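Local coordinates for nitrate regulatory protein (Klebsiella oxytoca, PDB 4AKK), which binds a terminator site in the nasF operon leader RNA and, in response to nitrate or nitrite, promotes transcription antitermination of the nasFEDCBA operon, at residues 79-84 with 202-207; 139-144 with 153-158; 221-226 with 264-269; 375-380 with 389-394. All blocks are in the same frame, centred on the assembly; numbering follows the deposited sequence.

Contact 1: 79-84 with 202-207; sequences ASNIWL and ERALGA. With EDO (1,2-ethanediol), chain C.
N81 on helix 56-85 and A204 on helix 180-212 mark the closest approach of the two backbones, with CA atoms 7.0 Å apart, a spacing made possible by the small side chains of A204 and A207. The side chain of N81 projects into this narrow gap. Its amide nitrogen, ND2, does the touching: it lies 3.6 Å from the carbonyl oxygen of A204 (atom O) and, one helical turn further along, 4.1 Å from CB of A207. The first of these is a polar approach longer than a hydrogen bond, so the asparagine fills the space more than it clamps the helices together. The other end of its amide, OD1, turns to helix 152-167, where T156 OG1 gives it a weak hydrogen bond. An asparagine suits the place because it is short enough for the gap and polar at both amide atoms.

R203 runs past the contact beside a bound 1,2-ethanediol, probably from the crystallisation liquor. The chain leaves with CG anti to the backbone N (chi1 172°) and bends at chi3 (68°), which turns the guanidinium toward the diol; NH2 of R203 then makes a nearly straight hydrogen bond of 2.7 Å to O1 of the diol (166° at the hydrogen). The diol's C2 lies implausibly near R203 NE, so its placement is doubtful. R77 NE also bonds the diol, and T287 OG1 takes R203 NH1. Tight packing of long helices over alanine, with the buried R203 among them, belongs here to the all-helical NIT domain, the nitrate receptor of this protein.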
# COMPACT_ATOMS: atom_id res chain seq x y z
N ALA A 79 -30.98 14.52 -0.32
CA ALA A 79 -32.36 14.93 -0.58
C ALA A 79 -33.27 13.72 -0.81
O ALA A 79 -34.34 13.61 -0.21
CB ALA A 79 -32.44 15.90 -1.76
N SER A 80 -32.85 12.81 -1.69
CA SER A 80 -33.61 11.59 -1.97
C SER A 80 -33.85 10.82 -0.67
O SER A 80 -34.92 10.26 -0.47
CB SER A 80 -32.87 10.71 -2.97
OG SER A 80 -32.56 11.45 -4.14
N ASN A 81 -32.87 10.82 0.21
CA ASN A 81 -32.99 10.08 1.46
C ASN A 81 -34.10 10.62 2.36
O ASN A 81 -34.85 9.84 2.97
CB ASN A 81 -31.65 10.08 2.20
CG ASN A 81 -31.42 8.81 2.99
OD1 ASN A 81 -31.65 7.71 2.47
ND2 ASN A 81 -30.97 8.95 4.23
N ILE A 82 -34.22 11.94 2.45
CA ILE A 82 -35.22 12.57 3.31
C ILE A 82 -36.61 12.44 2.68
O ILE A 82 -37.59 12.15 3.36
CB ILE A 82 -34.91 14.06 3.61
CG1 ILE A 82 -33.54 14.21 4.28
CG2 ILE A 82 -35.97 14.65 4.52
CD1 ILE A 82 -33.51 13.68 5.71
N TRP A 83 -36.68 12.66 1.38
CA TRP A 83 -37.88 12.36 0.62
C TRP A 83 -38.40 10.96 0.92
O TRP A 83 -39.57 10.79 1.26
CB TRP A 83 -37.59 12.53 -0.87
CG TRP A 83 -38.64 12.02 -1.76
CD1 TRP A 83 -38.58 10.90 -2.53
CD2 TRP A 83 -39.93 12.60 -1.99
NE1 TRP A 83 -39.75 10.74 -3.23
CE2 TRP A 83 -40.60 11.77 -2.92
CE3 TRP A 83 -40.58 13.73 -1.50
CZ2 TRP A 83 -41.89 12.04 -3.37
CZ3 TRP A 83 -41.87 14.00 -1.95
CH2 TRP A 83 -42.51 13.15 -2.87
N LEU A 84 -37.53 9.94 0.82
CA LEU A 84 -37.97 8.56 1.04
C LEU A 84 -38.32 8.25 2.51
O LEU A 84 -39.37 7.68 2.78
CB LEU A 84 -36.95 7.55 0.48
CG LEU A 84 -36.75 7.57 -1.05
CD1 LEU A 84 -35.47 6.82 -1.45
CD2 LEU A 84 -37.97 7.02 -1.81
N GLU A 202 -21.97 8.57 6.47
CA GLU A 202 -22.37 8.74 7.88
C GLU A 202 -23.72 9.46 8.02
O GLU A 202 -24.57 9.06 8.82
CB GLU A 202 -21.31 9.52 8.67
CG GLU A 202 -21.65 9.73 10.15
CD GLU A 202 -20.73 10.74 10.83
OE1 GLU A 202 -19.65 11.04 10.26
OE2 GLU A 202 -21.07 11.23 11.93
N ARG A 203 -23.92 10.53 7.25
CA ARG A 203 -25.18 11.27 7.34
C ARG A 203 -26.34 10.35 6.97
O ARG A 203 -27.31 10.21 7.71
CB ARG A 203 -25.16 12.52 6.44
CG ARG A 203 -26.55 13.22 6.36
CD ARG A 203 -26.53 14.48 5.47
NE ARG A 203 -26.33 14.16 4.06
CZ ARG A 203 -26.25 15.05 3.08
NH1 ARG A 203 -26.36 16.36 3.33
NH2 ARG A 203 -26.06 14.64 1.83
N ALA A 204 -26.22 9.68 5.82
CA ALA A 204 -27.26 8.77 5.32
C ALA A 204 -27.59 7.63 6.29
O ALA A 204 -28.74 7.32 6.54
CB ALA A 204 -26.88 8.22 3.94
N LEU A 205 -26.56 6.99 6.82
CA LEU A 205 -26.80 5.86 7.71
C LEU A 205 -27.45 6.32 9.02
O LEU A 205 -28.39 5.70 9.50
CB LEU A 205 -25.49 5.11 7.99
CG LEU A 205 -24.90 4.43 6.74
CD1 LEU A 205 -23.53 3.85 7.05
CD2 LEU A 205 -25.83 3.35 6.18
N GLY A 206 -26.94 7.41 9.58
CA GLY A 206 -27.48 7.91 10.83
C GLY A 206 -28.93 8.34 10.69
O GLY A 206 -29.73 8.11 11.59
N ALA A 207 -29.27 8.95 9.55
CA ALA A 207 -30.62 9.46 9.31
C ALA A 207 -31.61 8.30 9.19
O ALA A 207 -32.70 8.36 9.72
CB ALA A 207 -30.64 10.32 8.05
C1 EDO C . -25.99 11.16 2.41
O1 EDO C . -26.23 12.03 1.30
C2 EDO C . -26.87 11.54 3.60
O2 EDO C . -28.28 11.34 3.40

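Contact 2: 139-144 with 153-158; sequences AALRKR and EEATGQ. With EDO (1,2-ethanediol), chain E.
OE1 of Q158 rests against the side chain of L141, with CD1 nearest at 3.4 Å and CB and CG both at 4.0 Å. The setting is a helical hairpin: helices 138-147 and 152-167 follow one another through a short turn and run antiparallel, both in the NIT domain. The two side chains overlap side by side, each pointing toward the other's helix, so that CD1 of the leucine meets the amide oxygen while CD2 lies by the glutamine's CB. The leucine's CG stands anti to the backbone N (chi1 170°), and this sends both methyls across the gap, where CD2 comes within 4.1 Å of Q158 CB. Leucine suits the buried position facing the partner helix, while glutamine, at its partly exposed border, offers a long aliphatic stem beneath a polar head. I150, from the connecting turn, packs on L141, A155 and Q158 together and closes the hairpin at that end.

R142 faces another way, with NE paired to E76 and NH1 to D103 in salt bridges that tie this helix to helices 56-85 and 92-117. A155, an alanine at the point of closest approach, lets the backbones come to 7.2 Å between its CA and that of L141; CD1 of L141 rests 4.1 Å from the same A155 CA.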
# COMPACT_ATOMS: atom_id res chain seq x y z
N ALA A 139 -31.28 8.28 -14.44
CA ALA A 139 -32.67 8.51 -14.82
C ALA A 139 -33.60 7.47 -14.18
O ALA A 139 -34.61 7.83 -13.58
CB ALA A 139 -32.82 8.52 -16.33
N ALA A 140 -33.26 6.20 -14.31
CA ALA A 140 -34.07 5.13 -13.73
C ALA A 140 -34.16 5.25 -12.21
O ALA A 140 -35.24 5.08 -11.62
CB ALA A 140 -33.51 3.78 -14.11
N LEU A 141 -33.03 5.55 -11.57
CA LEU A 141 -32.98 5.69 -10.12
C LEU A 141 -33.90 6.81 -9.64
O LEU A 141 -34.63 6.66 -8.66
CB LEU A 141 -31.55 5.93 -9.66
CG LEU A 141 -31.28 6.34 -8.21
CD1 LEU A 141 -31.80 5.27 -7.25
CD2 LEU A 141 -29.78 6.59 -8.00
N ARG A 142 -33.85 7.95 -10.33
CA ARG A 142 -34.67 9.10 -9.95
C ARG A 142 -36.16 8.80 -10.03
O ARG A 142 -36.93 9.17 -9.13
CB ARG A 142 -34.32 10.31 -10.81
CG ARG A 142 -32.96 10.89 -10.49
CD ARG A 142 -32.38 11.62 -11.67
NE ARG A 142 -31.26 12.47 -11.26
CZ ARG A 142 -30.51 13.17 -12.10
NH1 ARG A 142 -30.76 13.13 -13.40
NH2 ARG A 142 -29.53 13.91 -11.63
N LYS A 143 -36.57 8.14 -11.10
CA LYS A 143 -37.97 7.77 -11.25
C LYS A 143 -38.43 6.93 -10.05
O LYS A 143 -39.48 7.19 -9.46
CB LYS A 143 -38.20 7.01 -12.55
CG LYS A 143 -39.67 6.66 -12.77
CD LYS A 143 -39.93 6.10 -14.17
CE LYS A 143 -41.40 5.77 -14.35
NZ LYS A 143 -41.62 4.88 -15.52
N ARG A 144 -37.64 5.94 -9.68
CA ARG A 144 -37.99 5.12 -8.52
C ARG A 144 -38.01 5.95 -7.27
O ARG A 144 -38.86 5.75 -6.41
CB ARG A 144 -37.04 3.94 -8.36
CG ARG A 144 -37.35 2.82 -9.33
CD ARG A 144 -36.64 1.53 -8.99
NE ARG A 144 -36.96 0.51 -9.98
CZ ARG A 144 -38.07 -0.22 -9.97
NH1 ARG A 144 -38.96 -0.06 -9.00
NH2 ARG A 144 -38.28 -1.11 -10.92
N GLU A 153 -32.25 2.96 1.89
CA GLU A 153 -30.94 2.29 1.86
C GLU A 153 -30.52 1.89 0.45
O GLU A 153 -29.34 1.98 0.11
CB GLU A 153 -30.92 1.02 2.72
CG GLU A 153 -31.64 1.14 4.03
CD GLU A 153 -33.08 0.70 3.93
OE1 GLU A 153 -33.31 -0.53 3.98
OE2 GLU A 153 -33.97 1.58 3.80
N GLU A 154 -31.47 1.42 -0.35
CA GLU A 154 -31.19 1.02 -1.74
C GLU A 154 -30.83 2.23 -2.62
O GLU A 154 -29.85 2.20 -3.37
CB GLU A 154 -32.38 0.24 -2.35
CG GLU A 154 -32.82 -0.99 -1.56
CD GLU A 154 -34.07 -1.67 -2.13
OE1 GLU A 154 -34.94 -0.97 -2.69
OE2 GLU A 154 -34.18 -2.92 -2.02
N ALA A 155 -31.61 3.30 -2.51
CA ALA A 155 -31.32 4.55 -3.23
C ALA A 155 -29.97 5.14 -2.79
O ALA A 155 -29.18 5.60 -3.61
CB ALA A 155 -32.44 5.55 -3.01
N THR A 156 -29.73 5.10 -1.48
CA THR A 156 -28.48 5.54 -0.90
C THR A 156 -27.28 4.77 -1.45
O THR A 156 -26.26 5.37 -1.81
CB THR A 156 -28.52 5.38 0.64
OG1 THR A 156 -29.03 6.58 1.21
CG2 THR A 156 -27.12 5.11 1.21
N GLY A 157 -27.41 3.44 -1.52
CA GLY A 157 -26.37 2.58 -2.05
C GLY A 157 -26.05 2.84 -3.52
O GLY A 157 -24.90 2.81 -3.91
N GLN A 158 -27.07 3.08 -4.33
CA GLN A 158 -26.85 3.31 -5.76
C GLN A 158 -26.18 4.66 -6.04
O GLN A 158 -25.30 4.75 -6.89
CB GLN A 158 -28.16 3.15 -6.54
CG GLN A 158 -28.76 1.75 -6.43
CD GLN A 158 -29.95 1.54 -7.34
OE1 GLN A 158 -30.16 2.46 -8.28
NE2 GLN A 158 -30.68 0.55 -7.20
C1 EDO E . -29.21 11.98 -16.11
O1 EDO E . -28.42 13.15 -16.39
C2 EDO E . -28.69 10.78 -16.88
O2 EDO E . -29.70 9.76 -16.93

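Contact 3: 221-226 with 264-269; sequences QQLVDR and RVACTR. With EDO (1,2-ethanediol), chain D.
The L223–A266 and V224–C267 contacts are flanked by the flat amide of Q221, which directs NE2 to OD1 of D225, a 3.0 Å hydrogen bond that lies in the amide plane but meets the carboxylate on its syn side, 31° out of plane; its OE1 is hydrogen-bonded to W389 NE1. In the loop beyond the helix end, one face of the R269 guanidinium carries CG2 of V265, 3.6 Å above the plane and displaced from the centre of the group.

The junction itself is apolar. CD2 of L223 reaches CB of A266 at 3.9 Å, and CG2 of V224 touches SG of C267 at 3.6 Å, a snug fit for methyl against sulfur. The valine's CG1 is anti to its backbone N (chi1 165°), leaving CG2 as the branch that meets the cysteine. Small A266 and C267 suit the end of helix 257-267, where the side chains of L223 and V224 come close. T268, the first residue beyond helical geometry, folds OG1 back onto the R264 carbonyl oxygen, O (2.9 Å).

A266 also packs on F210 of helix 180-212 and F215 of the following loop, whereas V224 meets M403 of helix 403-412. C267 O receives both R220 NH1 and Q390 NE2, so these two helices lie at the side of the NIT domain that meets the ANTAR helices.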
# COMPACT_ATOMS: atom_id res chain seq x y z
N GLN A 221 -22.99 -1.01 12.98
CA GLN A 221 -21.61 -1.34 12.59
C GLN A 221 -21.23 -0.55 11.34
O GLN A 221 -20.15 0.03 11.26
CB GLN A 221 -21.42 -2.86 12.39
CG GLN A 221 -19.95 -3.29 12.24
CD GLN A 221 -19.10 -3.04 13.49
OE1 GLN A 221 -19.40 -3.54 14.58
NE2 GLN A 221 -18.03 -2.27 13.33
N GLN A 222 -22.14 -0.49 10.37
CA GLN A 222 -21.90 0.27 9.15
C GLN A 222 -21.67 1.75 9.47
O GLN A 222 -20.84 2.41 8.84
CB GLN A 222 -23.09 0.13 8.20
CG GLN A 222 -23.32 -1.28 7.68
CD GLN A 222 -24.52 -1.35 6.74
OE1 GLN A 222 -25.08 -0.32 6.36
NE2 GLN A 222 -24.93 -2.56 6.36
N LEU A 223 -22.40 2.27 10.44
CA LEU A 223 -22.25 3.68 10.79
C LEU A 223 -20.88 3.90 11.40
O LEU A 223 -20.11 4.75 10.96
CB LEU A 223 -23.35 4.12 11.77
CG LEU A 223 -23.22 5.53 12.35
CD1 LEU A 223 -23.31 6.58 11.23
CD2 LEU A 223 -24.30 5.75 13.40
N VAL A 224 -20.58 3.11 12.42
CA VAL A 224 -19.28 3.14 13.05
C VAL A 224 -18.16 3.03 12.01
O VAL A 224 -17.14 3.72 12.12
CB VAL A 224 -19.16 1.98 14.06
CG1 VAL A 224 -17.70 1.75 14.45
CG2 VAL A 224 -20.03 2.26 15.28
N ASP A 225 -18.34 2.16 11.02
CA ASP A 225 -17.29 1.92 10.03
C ASP A 225 -17.08 3.17 9.16
O ASP A 225 -15.96 3.47 8.75
CB ASP A 225 -17.62 0.71 9.14
CG ASP A 225 -17.65 -0.62 9.89
OD1 ASP A 225 -17.00 -0.76 10.96
OD2 ASP A 225 -18.35 -1.54 9.40
N ARG A 226 -18.16 3.88 8.88
CA ARG A 226 -18.07 5.11 8.09
C ARG A 226 -17.37 6.18 8.89
O ARG A 226 -16.59 6.97 8.34
CB ARG A 226 -19.47 5.59 7.68
CG ARG A 226 -20.24 4.62 6.80
CD ARG A 226 -19.33 3.99 5.79
NE ARG A 226 -20.01 3.11 4.84
CZ ARG A 226 -20.33 1.84 5.08
NH1 ARG A 226 -20.07 1.28 6.26
NH2 ARG A 226 -20.92 1.12 4.14
N ARG A 264 -23.01 9.18 19.79
CA ARG A 264 -23.01 8.39 21.01
C ARG A 264 -24.38 7.76 21.27
O ARG A 264 -24.47 6.61 21.70
CB ARG A 264 -22.57 9.23 22.21
CG ARG A 264 -22.62 8.45 23.50
CD ARG A 264 -22.01 9.20 24.66
NE ARG A 264 -22.47 8.65 25.93
CZ ARG A 264 -22.17 7.43 26.38
NH1 ARG A 264 -21.39 6.63 25.66
NH2 ARG A 264 -22.65 7.02 27.54
N VAL A 265 -25.44 8.51 20.99
CA VAL A 265 -26.79 7.97 21.13
C VAL A 265 -27.00 6.78 20.19
O VAL A 265 -27.45 5.71 20.60
CB VAL A 265 -27.88 9.05 20.86
CG1 VAL A 265 -29.25 8.40 20.72
CG2 VAL A 265 -27.88 10.10 21.96
N ALA A 266 -26.69 6.98 18.91
CA ALA A 266 -26.87 5.93 17.92
C ALA A 266 -26.11 4.65 18.29
O ALA A 266 -26.57 3.54 18.02
CB ALA A 266 -26.45 6.42 16.54
N CYS A 267 -24.95 4.81 18.92
CA CYS A 267 -24.13 3.64 19.26
C CYS A 267 -24.50 3.00 20.59
O CYS A 267 -24.12 1.86 20.86
CB CYS A 267 -22.64 4.00 19.23
SG CYS A 267 -22.02 4.24 17.55
N THR A 268 -25.24 3.72 21.41
CA THR A 268 -25.57 3.25 22.75
C THR A 268 -27.03 2.86 22.90
O THR A 268 -27.41 1.71 22.68
CB THR A 268 -25.23 4.31 23.81
OG1 THR A 268 -23.85 4.66 23.72
CG2 THR A 268 -25.53 3.79 25.21
N ARG A 269 -27.86 3.84 23.24
CA ARG A 269 -29.25 3.58 23.60
C ARG A 269 -30.21 3.78 22.45
O ARG A 269 -29.83 4.21 21.36
CB ARG A 269 -29.67 4.45 24.79
CG ARG A 269 -29.28 5.92 24.65
CD ARG A 269 -29.87 6.73 25.79
NE ARG A 269 -29.51 8.14 25.71
CZ ARG A 269 -30.20 9.05 25.03
NH1 ARG A 269 -31.30 8.69 24.36
NH2 ARG A 269 -29.80 10.32 25.01
C1 EDO D . -28.07 -1.34 20.03
O1 EDO D . -28.07 0.09 19.95
C2 EDO D . -27.26 -1.93 18.89
O2 EDO D . -27.98 -1.84 17.65

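Contact 4: 375-380 with 389-394; sequences SVLMTY and WQALRK
L377 aims its CB at helix 385-399, where A391 and L392 lie. CB itself stops short of that helix; CG, anti to the carbonyl carbon (chi1 -61°), carries the branch across. At the tip the two methyls part company. CD1 does the touching, 3.8 Å from L392 CD2, 3.9 Å from L392 CG and 4.2 Å from A391 CB, whereas CD2 stays beyond contact distance of the facing segment. The two leucines cross obliquely, methyl against branch. A391 suits its position because a bare CB leaves room for the incoming leucine, the CA atoms of L377 and A391 being 8.7 Å apart; L392 supplies the bulk beside it.

M383, in the turn between the helices, covers both L377 and A391, and I406 of helix 403-412 lies on L392. Thus this is part of the hydrophobic interior of the three-helix ANTAR unit. L377 also meets L416 of the second subunit. Near the end of helix 360-380, S375 O accepts from T379 N and from T379 OG1 (3.1 Å), which approach from opposite faces of its carbonyl plane.

With carbon alone meeting carbon between the segments, cohesion here comes from hydrophobic burial and close fit, without the directional demands of hydrogen bonds.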
# COMPACT_ATOMS: atom_id res chain seq x y z
N SER A 375 -15.15 -12.34 21.82
CA SER A 375 -15.06 -13.57 22.60
C SER A 375 -13.86 -13.55 23.54
O SER A 375 -13.96 -14.01 24.68
CB SER A 375 -14.98 -14.79 21.68
OG SER A 375 -16.01 -14.73 20.72
N VAL A 376 -12.74 -13.02 23.07
CA VAL A 376 -11.54 -12.94 23.91
C VAL A 376 -11.82 -12.12 25.16
O VAL A 376 -11.44 -12.51 26.26
CB VAL A 376 -10.34 -12.34 23.16
CG1 VAL A 376 -9.25 -11.92 24.15
CG2 VAL A 376 -9.79 -13.34 22.13
N LEU A 377 -12.48 -10.98 24.98
CA LEU A 377 -12.86 -10.13 26.11
C LEU A 377 -13.92 -10.81 26.99
O LEU A 377 -13.91 -10.66 28.21
CB LEU A 377 -13.36 -8.77 25.62
CG LEU A 377 -12.35 -7.94 24.82
CD1 LEU A 377 -12.98 -6.69 24.25
CD2 LEU A 377 -11.16 -7.58 25.69
N MET A 378 -14.82 -11.55 26.37
CA MET A 378 -15.89 -12.20 27.11
C MET A 378 -15.34 -13.32 28.01
O MET A 378 -15.89 -13.58 29.08
CB MET A 378 -16.96 -12.74 26.16
CG MET A 378 -17.88 -11.65 25.60
SD MET A 378 -18.79 -12.16 24.12
CE MET A 378 -19.89 -13.42 24.77
N THR A 379 -14.25 -13.94 27.57
CA THR A 379 -13.68 -15.09 28.27
C THR A 379 -12.61 -14.73 29.29
O THR A 379 -12.69 -15.13 30.46
CB THR A 379 -13.07 -16.07 27.27
OG1 THR A 379 -14.08 -16.55 26.38
CG2 THR A 379 -12.44 -17.24 28.00
N TYR A 380 -11.62 -13.97 28.86
CA TYR A 380 -10.47 -13.69 29.71
C TYR A 380 -10.65 -12.44 30.53
O TYR A 380 -9.76 -12.04 31.27
CB TYR A 380 -9.20 -13.60 28.86
CG TYR A 380 -8.94 -14.87 28.10
CD1 TYR A 380 -8.23 -15.92 28.69
CD2 TYR A 380 -9.43 -15.06 26.82
CE1 TYR A 380 -8.00 -17.10 28.00
CE2 TYR A 380 -9.21 -16.23 26.13
CZ TYR A 380 -8.49 -17.25 26.73
OH TYR A 380 -8.27 -18.42 26.04
N TRP A 389 -18.20 -5.31 22.82
CA TRP A 389 -18.25 -4.52 21.60
C TRP A 389 -17.94 -3.06 21.91
O TRP A 389 -17.16 -2.41 21.21
CB TRP A 389 -19.61 -4.66 20.91
CG TRP A 389 -19.66 -3.99 19.56
CD1 TRP A 389 -19.32 -4.54 18.35
CD2 TRP A 389 -20.06 -2.64 19.29
NE1 TRP A 389 -19.48 -3.61 17.35
CE2 TRP A 389 -19.94 -2.44 17.90
CE3 TRP A 389 -20.52 -1.58 20.10
CZ2 TRP A 389 -20.26 -1.22 17.29
CZ3 TRP A 389 -20.84 -0.37 19.49
CH2 TRP A 389 -20.71 -0.20 18.10
N GLN A 390 -18.54 -2.54 22.97
CA GLN A 390 -18.32 -1.15 23.35
C GLN A 390 -16.85 -0.90 23.67
O GLN A 390 -16.29 0.12 23.28
CB GLN A 390 -19.20 -0.75 24.54
CG GLN A 390 -20.69 -0.70 24.21
CD GLN A 390 -21.09 0.49 23.34
OE1 GLN A 390 -20.23 1.51 23.28
NE2 GLN A 390 -22.16 0.49 22.73
N ALA A 391 -16.21 -1.86 24.35
CA ALA A 391 -14.79 -1.74 24.68
C ALA A 391 -13.92 -1.59 23.43
O ALA A 391 -13.04 -0.74 23.37
CB ALA A 391 -14.33 -2.93 25.50
N LEU A 392 -14.20 -2.42 22.43
CA LEU A 392 -13.46 -2.37 21.17
C LEU A 392 -13.66 -1.03 20.44
O LEU A 392 -12.69 -0.43 19.96
CB LEU A 392 -13.90 -3.55 20.28
CG LEU A 392 -13.56 -4.95 20.83
CD1 LEU A 392 -14.26 -6.07 20.06
CD2 LEU A 392 -12.07 -5.20 20.86
N ARG A 393 -14.90 -0.57 20.37
CA ARG A 393 -15.23 0.72 19.75
C ARG A 393 -14.53 1.86 20.49
O ARG A 393 -14.01 2.79 19.87
CB ARG A 393 -16.75 0.93 19.69
CG ARG A 393 -17.24 2.40 19.67
CD ARG A 393 -17.00 3.12 18.33
NE ARG A 393 -17.62 4.45 18.28
CZ ARG A 393 -17.57 5.28 17.24
NH1 ARG A 393 -16.90 4.94 16.15
NH2 ARG A 393 -18.19 6.46 17.29
N LYS A 394 -14.51 1.75 21.81
CA LYS A 394 -13.83 2.75 22.62
C LYS A 394 -12.35 2.80 22.30
O LYS A 394 -11.80 3.88 22.06
CB LYS A 394 -14.04 2.48 24.12
CG LYS A 394 -13.37 3.52 25.01
CD LYS A 394 -13.67 3.27 26.49
CE LYS A 394 -13.54 1.79 26.85
NZ LYS A 394 -12.18 1.23 26.58

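How the contacts relate
Contacts 1, 2 and 3 belong to the helical NIT region, and contact 4 lies in ANTAR. Along the chain contact 2 falls between the two segments of contact 1; contacts 3 and 4 follow in turn. The centres of contacts 1 and 2 are about 12 Å apart, and L84 packs on A155 between them. Centre to centre, contact 3 is about 15 Å from contact 1 by way of consecutive helices 180-212 and 217-240, with L205 lying against R226. Contact 4, its centre about 16 Å from that of contact 3, still touches it through a probable Q221–W389 hydrogen bond and V224 packing on W389. The centres of contacts 2 and 4 are about 38 Å apart. Contacts 3 and 4 join the nitrate-sensing and RNA-binding parts, consistent with coupling between them.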